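Local structure of ABC transporter (Caldanaerobius, 4G68) at residues Q345-D350 / P358-D363; P133-N138 / G317-A322; A284-P289 / K369-E374. The protein probably acts as the extracellular solute-binding component of an ABC transporter, capturing sugars released from xylan for uptake. All coordinates share one frame; numbering follows the deposited sequence.

Overall arrangement
Contacts 1 and 2 lie side by side, their centres 13 Å apart, and are joined directly: Ala359 of contact 1 makes a probable hydrogen bond to Ser135 of contact 2 and its methyl group packs on Thr319. Strand 317-325 of contact 2 is followed in the chain by helix 332-353, which carries one half of contact 1. Contact 3 is centred 15 Å from contact 1 and encloses it along the chain; Glu374 touches Asp350 and Pro358 there. Contacts 2 and 3 do not touch, with centres 23 Å and nearest atoms about 12 Å apart. In the two-lobed architecture of solute-binding proteins, these are three structural junctions between sheet, helices and connecting loops.

Contact 1 (Q345-D350 / P358-D363); sequences QLSDMD and PAWKYD
Ser347 of helix 332-353 meets Trp360 in the loop that follows strand 357-358, and this serine carries most of the contact. Its CB comes first and lies obliquely against the indole, 3.6 Å from Trp360 CD1. Next along the side chain, OG stands anti to the backbone N (chi1 180°), a torsion that extends the hydroxyl away from the helix toward the opposing backbone. There it accepts a hydrogen bond from Trp360 N at 3.0 Å, nearly straight with an N-H...O angle of 163°. Ala359 N is also close to the hydroxyl, and the ring carbon Pro358 CB touches Ser347 OG at 3.2 Å.

The helix and the residues after strand 357-358 are successive elements of the chain, and that short strand pairs antiparallel with strand 144-160, so the serine ties the helix to the loop that leaves this strand. Trp360 is fixed at its other end too, with NE1 donating to Pro149 O of the long strand.

One helical position on, Asp348 reaches the same loop through a water. This water donates to Asp348 OD1 at 2.9 Å and to the carbonyl oxygen Trp360 O at 3.0 Å; its 2.4 Å separation from Ser347 OG is too short to be trusted as an ordinary bond. Asp348 OD1 also forms a salt bridge with Lys344 one turn earlier, which would help hold the carboxylate beside the water.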
loop_
_atom_site.group_PDB
_atom_site.type_symbol
_atom_site.label_atom_id
_atom_site.label_comp_id
_atom_site.label_asym_id
_atom_site.label_seq_id
_atom_site.Cartn_x
_atom_site.Cartn_y
_atom_site.Cartn_z
ATOM N N GLN C 345 -15.730 9.423 4.596
ATOM C CA GLN C 345 -14.897 10.323 5.413
ATOM C C GLN C 345 -13.402 10.011 5.392
ATOM O O GLN C 345 -12.591 10.945 5.383
ATOM C CB GLN C 345 -15.400 10.415 6.862
ATOM C CG GLN C 345 -16.840 10.945 6.992
ATOM C CD GLN C 345 -17.020 12.335 6.399
ATOM O OE1 GLN C 345 -16.369 13.295 6.801
ATOM N NE2 GLN C 345 -17.896 12.438 5.425
ATOM N N LEU C 346 -13.056 8.724 5.483
ATOM C CA LEU C 346 -11.668 8.275 5.391
ATOM C C LEU C 346 -11.081 8.628 4.034
ATOM O O LEU C 346 -9.931 9.086 3.986
ATOM C CB LEU C 346 -11.553 6.760 5.632
ATOM C CG LEU C 346 -11.742 6.236 7.085
ATOM C CD1 LEU C 346 -11.556 4.720 7.106
ATOM C CD2 LEU C 346 -10.719 6.852 8.010
ATOM N N SER C 347 -11.870 8.412 2.956
ATOM C CA SER C 347 -11.424 8.726 1.581
ATOM C C SER C 347 -11.071 10.236 1.452
ATOM O O SER C 347 -10.016 10.599 0.900
ATOM C CB SER C 347 -12.515 8.344 0.582
ATOM O OG SER C 347 -12.119 8.647 -0.784
ATOM N N ASP C 348 -11.968 11.118 1.929
ATOM C CA ASP C 348 -11.702 12.583 1.880
ATOM C C ASP C 348 -10.516 12.986 2.797
ATOM O O ASP C 348 -9.685 13.835 2.434
ATOM C CB ASP C 348 -12.911 13.350 2.390
ATOM C CG ASP C 348 -14.061 13.389 1.423
ATOM O OD1 ASP C 348 -14.001 12.768 0.335
ATOM O OD2 ASP C 348 -15.044 14.130 1.783
ATOM N N MET C 349 -10.445 12.376 3.981
ATOM C CA MET C 349 -9.329 12.600 4.894
ATOM C C MET C 349 -8.020 12.249 4.148
ATOM O O MET C 349 -7.107 13.052 4.121
ATOM C CB MET C 349 -9.465 11.701 6.142
ATOM C CG MET C 349 -8.286 11.802 7.113
ATOM S SD MET C 349 -8.181 10.494 8.346
ATOM C CE MET C 349 -7.438 9.142 7.416
ATOM N N ASP C 350 -7.972 11.054 3.540
ATOM C CA ASP C 350 -6.768 10.498 2.846
ATOM C C ASP C 350 -6.270 11.487 1.808
ATOM O O ASP C 350 -5.071 11.824 1.746
ATOM C CB ASP C 350 -7.142 9.199 2.085
ATOM C CG ASP C 350 -7.040 7.943 2.919
ATOM O OD1 ASP C 350 -6.538 8.012 4.077
ATOM O OD2 ASP C 350 -7.476 6.854 2.391
ATOM N N PRO C 358 -7.928 8.767 -2.770
ATOM C CA PRO C 358 -9.359 8.610 -2.476
ATOM C C PRO C 358 -10.040 7.639 -3.427
ATOM O O PRO C 358 -9.748 7.635 -4.659
ATOM C CB PRO C 358 -9.922 10.036 -2.687
ATOM C CG PRO C 358 -8.960 10.724 -3.632
ATOM C CD PRO C 358 -7.607 10.167 -3.181
ATOM N N ALA C 359 -10.926 6.799 -2.893
ATOM C CA ALA C 359 -11.782 5.964 -3.756
ATOM C C ALA C 359 -13.108 6.620 -4.044
ATOM O O ALA C 359 -13.774 6.279 -5.057
ATOM C CB ALA C 359 -12.035 4.564 -3.183
ATOM N N TRP C 360 -13.508 7.534 -3.161
ATOM C CA TRP C 360 -14.791 8.221 -3.327
ATOM C C TRP C 360 -14.544 9.474 -4.098
ATOM O O TRP C 360 -13.413 9.984 -4.089
ATOM C CB TRP C 360 -15.372 8.608 -1.989
ATOM C CG TRP C 360 -15.878 7.417 -1.218
ATOM C CD1 TRP C 360 -15.132 6.318 -0.754
ATOM C CD2 TRP C 360 -17.271 7.125 -0.862
ATOM N NE1 TRP C 360 -15.948 5.414 -0.101
ATOM C CE2 TRP C 360 -17.252 5.821 -0.163
ATOM C CE3 TRP C 360 -18.514 7.771 -1.075
ATOM C CZ2 TRP C 360 -18.416 5.248 0.348
ATOM C CZ3 TRP C 360 -19.668 7.166 -0.559
ATOM C CH2 TRP C 360 -19.621 5.938 0.142
ATOM N N LYS C 361 -15.570 9.970 -4.774
ATOM C CA LYS C 361 -15.421 11.211 -5.567
ATOM C C LYS C 361 -15.181 12.300 -4.542
ATOM O O LYS C 361 -15.509 12.123 -3.373
ATOM C CB LYS C 361 -16.666 11.517 -6.430
ATOM C CG LYS C 361 -16.983 10.428 -7.440
ATOM C CD LYS C 361 -18.381 10.580 -8.006
ATOM C CE LYS C 361 -18.473 9.798 -9.312
ATOM N NZ LYS C 361 -19.768 9.977 -10.036
ATOM N N TYR C 362 -14.572 13.394 -4.974
ATOM C CA TYR C 362 -14.028 14.355 -4.053
ATOM C C TYR C 362 -14.273 15.788 -4.545
ATOM O O TYR C 362 -13.500 16.691 -4.237
ATOM C CB TYR C 362 -12.530 14.055 -3.823
ATOM C CG TYR C 362 -11.760 13.832 -5.100
ATOM C CD1 TYR C 362 -11.247 14.920 -5.830
ATOM C CD2 TYR C 362 -11.491 12.547 -5.558
ATOM C CE1 TYR C 362 -10.516 14.723 -6.977
ATOM C CE2 TYR C 362 -10.755 12.340 -6.722
ATOM C CZ TYR C 362 -10.264 13.441 -7.424
ATOM O OH TYR C 362 -9.536 13.268 -8.594
ATOM N N ASP C 363 -15.358 15.964 -5.311
ATOM C CA ASP C 363 -15.853 17.300 -5.740
ATOM C C ASP C 363 -16.206 18.207 -4.560
ATOM O O ASP C 363 -16.020 19.427 -4.639
ATOM C CB ASP C 363 -17.098 17.153 -6.626
ATOM C CG ASP C 363 -16.864 16.244 -7.814
ATOM O OD1 ASP C 363 -16.101 16.621 -8.732
ATOM O OD2 ASP C 363 -17.459 15.144 -7.833
HETATM O O HOH W 1 -12.614 10.946 -1.374
#

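Contact 2 (P133-N138 / G317-A322); sequences PGSFDN and GGTVGA
Asn138 ND2 donates to the backbone oxygen Thr319 O over 3.0 Å, the one hydrogen bond between 133-138 and 317-322. The bond is fairly straight, with an N-H...O angle of 158°, and the acceptor lies close to the plane of the asparagine amide. The carbonyl is used differently: the nitrogen comes from above its plane, 53° out of it, and not on a lone pair. With CG beside the backbone N (chi1 -79°), the side chain of Asn138 is turned toward Thr319 O, and its CB also comes to 3.4 Å from Thr319 O. Val320 CG1 also lies near the amide nitrogen, 4.0 Å from Asn138 ND2.

Thr319 supplies the second point of contact. Its methyl CG2, anti to the backbone N, extends to 3.5 Å from Ser135 O, a van der Waals approach of a methyl to a carbonyl oxygen. Ser135 CB packs more loosely, 4.4 Å from Thr319 CG2, while its hydroxyl is taken up by Leu132 O. The loop reaches these positions through a type I beta turn from Gly134 to Asp137, closed by a weak backbone bond.

On the other side, the chain turns a corner at Thr319, and Gly318 and Gly321 hydrogen-bond to strand 144-160. Asn138 thus bonds to the corner residue and Ser135 packs against it, next to the place where Val320 and Gly321 together face Asp151, the arrangement of a classic beta bulge.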
loop_
_atom_site.group_PDB
_atom_site.type_symbol
_atom_site.label_atom_id
_atom_site.label_comp_id
_atom_site.label_asym_id
_atom_site.label_seq_id
_atom_site.Cartn_x
_atom_site.Cartn_y
_atom_site.Cartn_z
ATOM N N PRO C 133 -15.017 5.229 -10.764
ATOM C CA PRO C 133 -15.386 4.033 -11.540
ATOM C C PRO C 133 -14.452 2.887 -11.211
ATOM O O PRO C 133 -13.267 3.134 -10.929
ATOM C CB PRO C 133 -15.198 4.477 -13.011
ATOM C CG PRO C 133 -15.150 5.955 -12.990
ATOM C CD PRO C 133 -14.557 6.331 -11.647
ATOM N N GLY C 134 -14.982 1.661 -11.208
ATOM C CA GLY C 134 -14.165 0.479 -10.919
ATOM C C GLY C 134 -13.785 0.258 -9.446
ATOM O O GLY C 134 -13.024 -0.680 -9.137
ATOM N N SER C 135 -14.297 1.102 -8.535
ATOM C CA SER C 135 -13.926 0.997 -7.114
ATOM C C SER C 135 -14.256 -0.357 -6.445
ATOM O O SER C 135 -13.539 -0.808 -5.510
ATOM C CB SER C 135 -14.558 2.142 -6.280
ATOM O OG SER C 135 -13.868 3.374 -6.474
ATOM N N PHE C 136 -15.333 -1.000 -6.914
ATOM C CA PHE C 136 -15.879 -2.214 -6.266
ATOM C C PHE C 136 -15.290 -3.536 -6.788
ATOM O O PHE C 136 -15.543 -4.615 -6.227
ATOM C CB PHE C 136 -17.431 -2.226 -6.338
ATOM C CG PHE C 136 -18.081 -1.185 -5.440
ATOM C CD1 PHE C 136 -18.345 -1.459 -4.097
ATOM C CD2 PHE C 136 -18.419 0.088 -5.933
ATOM C CE1 PHE C 136 -18.924 -0.482 -3.246
ATOM C CE2 PHE C 136 -19.001 1.057 -5.096
ATOM C CZ PHE C 136 -19.249 0.773 -3.744
ATOM N N ASP C 137 -14.516 -3.473 -7.864
ATOM C CA ASP C 137 -13.920 -4.710 -8.440
ATOM C C ASP C 137 -13.202 -5.605 -7.402
ATOM O O ASP C 137 -13.437 -6.818 -7.360
ATOM C CB ASP C 137 -12.951 -4.377 -9.582
ATOM C CG ASP C 137 -13.618 -3.575 -10.700
ATOM O OD1 ASP C 137 -14.849 -3.369 -10.635
ATOM O OD2 ASP C 137 -12.905 -3.160 -11.645
ATOM N N ASN C 138 -12.319 -5.018 -6.585
ATOM C CA ASN C 138 -11.556 -5.835 -5.644
ATOM C C ASN C 138 -12.351 -6.409 -4.463
ATOM O O ASN C 138 -12.006 -7.484 -3.989
ATOM C CB ASN C 138 -10.308 -5.105 -5.168
ATOM C CG ASN C 138 -9.199 -5.171 -6.183
ATOM O OD1 ASN C 138 -8.965 -6.212 -6.742
ATOM N ND2 ASN C 138 -8.506 -4.052 -6.413
ATOM N N GLY C 317 -0.255 -1.251 -7.113
ATOM C CA GLY C 317 -1.228 -0.586 -6.222
ATOM C C GLY C 317 -2.649 -0.975 -6.760
ATOM O O GLY C 317 -2.861 -2.089 -7.272
ATOM N N GLY C 318 -3.648 -0.080 -6.682
ATOM C CA GLY C 318 -5.044 -0.472 -7.070
ATOM C C GLY C 318 -5.990 -0.060 -5.945
ATOM O O GLY C 318 -5.522 0.447 -4.916
ATOM N N THR C 319 -7.295 -0.267 -6.134
ATOM C CA THR C 319 -8.285 0.109 -5.111
ATOM C C THR C 319 -8.418 -1.051 -4.124
ATOM O O THR C 319 -9.138 -2.012 -4.346
ATOM C CB THR C 319 -9.644 0.491 -5.705
ATOM O OG1 THR C 319 -9.459 1.544 -6.649
ATOM C CG2 THR C 319 -10.639 0.925 -4.573
ATOM N N VAL C 320 -7.732 -0.937 -2.997
ATOM C CA VAL C 320 -7.613 -2.092 -2.144
ATOM C C VAL C 320 -7.986 -1.769 -0.720
ATOM O O VAL C 320 -8.216 -2.702 0.044
ATOM C CB VAL C 320 -6.165 -2.661 -2.139
ATOM C CG1 VAL C 320 -5.829 -3.374 -3.475
ATOM C CG2 VAL C 320 -5.170 -1.524 -1.881
ATOM N N GLY C 321 -8.005 -0.475 -0.336
ATOM C CA GLY C 321 -8.386 -0.138 1.046
ATOM C C GLY C 321 -9.915 -0.221 1.116
ATOM O O GLY C 321 -10.595 0.370 0.309
ATOM N N ALA C 322 -10.449 -1.024 2.031
ATOM C CA ALA C 322 -11.920 -1.156 2.171
ATOM C C ALA C 322 -12.303 -1.349 3.651
ATOM O O ALA C 322 -11.435 -1.661 4.489
ATOM C CB ALA C 322 -12.489 -2.276 1.312
#

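Contact 3 (A284-P289 / K369-E374); sequences AFVSDP and KVDPLE
Val286 and Asp371 bring the two segments together where one helix finishes and another starts. Residues 284-286 are the last part of helix 283-286, after which the chain continues as loop; 369-371 approach as loop and pass into helix 372-382. The backbones stay well separated, with Val286 and Asp371, the nearest pair, 7.5 Å apart at their CA atoms, so side chains bridge the interval.

Asp371 occupies the N-cap of the incoming helix. Its OD2 accepts from Leu373 N at 2.9 Å, on the anti side of the carboxylate and 20° out of its plane, which satisfies an amide of the first helical turn and would restrict rotation of the acid. Held in this way, the carboxylate turns a flat face to Val286: CG2 sits over it, 3.7 Å from both Asp371 CG and Asp371 OD2, while Val286 CB is 3.6 Å from Asp371 OD1. The valine therefore covers one face of a capping group whose oxygen is already engaged with the helix. Such an N-cap aspartate followed by proline is a familiar way to begin an alpha helix, and here it places the start of 372-382 beside the end of helix 283-286; just after that end, Ser287 OG hydrogen-bonds to Ile353 O at the end of helix 332-353.

The other valine branch meets Leu373. Val286 CG1 and Leu373 CD2 approach to 3.4 Å, tighter than usual for two methyls, with the side chains crossing obliquely. Leu373 extends with CG anti to the backbone N (chi1 -172°), carrying CD2 across the interval to the valine, and Leu373 CB contributes at 4.1 Å from Val286 CG1. Beyond this pair the leucine packs on Ile297 and Ala299 of strand 297-300, while Phe285 meets the rings of Phe267, Tyr158 and Tyr275 edge-to-face.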
loop_
_atom_site.group_PDB
_atom_site.type_symbol
_atom_site.label_atom_id
_atom_site.label_comp_id
_atom_site.label_asym_id
_atom_site.label_seq_id
_atom_site.Cartn_x
_atom_site.Cartn_y
_atom_site.Cartn_z
ATOM N N ALA C 284 3.560 10.912 6.003
ATOM C CA ALA C 284 4.728 10.991 6.952
ATOM C C ALA C 284 5.719 12.072 6.544
ATOM O O ALA C 284 6.543 12.502 7.365
ATOM C CB ALA C 284 5.444 9.646 7.067
ATOM N N PHE C 285 5.672 12.485 5.277
ATOM C CA PHE C 285 6.681 13.450 4.763
ATOM C C PHE C 285 6.110 14.874 4.720
ATOM O O PHE C 285 6.844 15.866 4.915
ATOM C CB PHE C 285 7.293 13.038 3.380
ATOM C CG PHE C 285 7.609 11.555 3.258
ATOM C CD1 PHE C 285 8.033 10.826 4.354
ATOM C CD2 PHE C 285 7.537 10.906 2.006
ATOM C CE1 PHE C 285 8.340 9.483 4.232
ATOM C CE2 PHE C 285 7.847 9.577 1.876
ATOM C CZ PHE C 285 8.269 8.855 2.991
ATOM N N VAL C 286 4.798 14.965 4.487
ATOM C CA VAL C 286 4.165 16.248 4.229
ATOM C C VAL C 286 3.029 16.588 5.205
ATOM O O VAL C 286 2.501 17.712 5.193
ATOM C CB VAL C 286 3.713 16.325 2.755
ATOM C CG1 VAL C 286 4.915 16.082 1.841
ATOM C CG2 VAL C 286 2.602 15.312 2.425
ATOM N N SER C 287 2.658 15.637 6.054
ATOM C CA SER C 287 1.612 15.937 7.023
ATOM C C SER C 287 2.046 15.802 8.471
ATOM O O SER C 287 1.515 16.484 9.312
ATOM C CB SER C 287 0.387 15.055 6.771
ATOM O OG SER C 287 -0.137 15.306 5.482
ATOM N N ASP C 288 2.953 14.869 8.739
ATOM C CA ASP C 288 3.481 14.638 10.094
ATOM C C ASP C 288 4.154 15.922 10.564
ATOM O O ASP C 288 5.038 16.438 9.874
ATOM C CB ASP C 288 4.502 13.499 10.035
ATOM C CG ASP C 288 4.942 13.022 11.396
ATOM O OD1 ASP C 288 4.972 13.828 12.357
ATOM O OD2 ASP C 288 5.265 11.831 11.493
ATOM N N PRO C 289 3.747 16.447 11.738
ATOM C CA PRO C 289 4.301 17.707 12.188
ATOM C C PRO C 289 5.809 17.672 12.424
ATOM O O PRO C 289 6.416 18.739 12.442
ATOM C CB PRO C 289 3.544 17.970 13.505
ATOM C CG PRO C 289 2.320 17.117 13.445
ATOM C CD PRO C 289 2.801 15.892 12.728
ATOM N N LYS C 369 -6.654 23.038 -0.564
ATOM C CA LYS C 369 -6.307 22.465 0.732
ATOM C C LYS C 369 -5.494 21.157 0.601
ATOM O O LYS C 369 -4.864 20.696 1.551
ATOM C CB LYS C 369 -7.575 22.173 1.515
ATOM C CG LYS C 369 -7.411 22.180 3.022
ATOM C CD LYS C 369 -8.777 22.391 3.677
ATOM C CE LYS C 369 -8.796 22.019 5.147
ATOM N NZ LYS C 369 -8.528 20.572 5.322
ATOM N N VAL C 370 -5.500 20.568 -0.574
ATOM C CA VAL C 370 -4.826 19.289 -0.727
ATOM C C VAL C 370 -3.328 19.468 -0.984
ATOM O O VAL C 370 -2.933 20.451 -1.614
ATOM C CB VAL C 370 -5.526 18.409 -1.771
ATOM C CG1 VAL C 370 -7.028 18.445 -1.567
ATOM C CG2 VAL C 370 -5.192 18.814 -3.171
ATOM N N ASP C 371 -2.508 18.546 -0.467
ATOM C CA ASP C 371 -1.073 18.765 -0.499
ATOM C C ASP C 371 -0.570 18.555 -1.918
ATOM O O ASP C 371 -1.041 17.642 -2.582
ATOM C CB ASP C 371 -0.338 17.866 0.502
ATOM C CG ASP C 371 1.135 18.236 0.655
ATOM O OD1 ASP C 371 1.503 18.939 1.626
ATOM O OD2 ASP C 371 1.922 17.828 -0.218
ATOM N N PRO C 372 0.380 19.397 -2.371
ATOM C CA PRO C 372 0.897 19.258 -3.720
ATOM C C PRO C 372 1.434 17.878 -4.033
ATOM O O PRO C 372 1.285 17.432 -5.161
ATOM C CB PRO C 372 2.013 20.304 -3.796
ATOM C CG PRO C 372 1.552 21.384 -2.875
ATOM C CD PRO C 372 0.811 20.677 -1.756
ATOM N N LEU C 373 2.024 17.208 -3.040
ATOM C CA LEU C 373 2.573 15.874 -3.191
ATOM C C LEU C 373 1.477 14.834 -3.494
ATOM O O LEU C 373 1.653 13.950 -4.352
ATOM C CB LEU C 373 3.390 15.470 -1.945
ATOM C CG LEU C 373 4.187 14.163 -2.007
ATOM C CD1 LEU C 373 5.271 14.238 -3.085
ATOM C CD2 LEU C 373 4.838 13.815 -0.640
ATOM N N GLU C 374 0.330 14.982 -2.851
ATOM C CA GLU C 374 -0.845 14.176 -3.193
ATOM C C GLU C 374 -1.289 14.302 -4.663
ATOM O O GLU C 374 -1.612 13.302 -5.327
ATOM C CB GLU C 374 -2.012 14.565 -2.275
ATOM C CG GLU C 374 -3.321 13.789 -2.502
ATOM C CD GLU C 374 -3.335 12.329 -1.981
ATOM O OE1 GLU C 374 -2.276 11.745 -1.627
ATOM O OE2 GLU C 374 -4.436 11.735 -2.000
#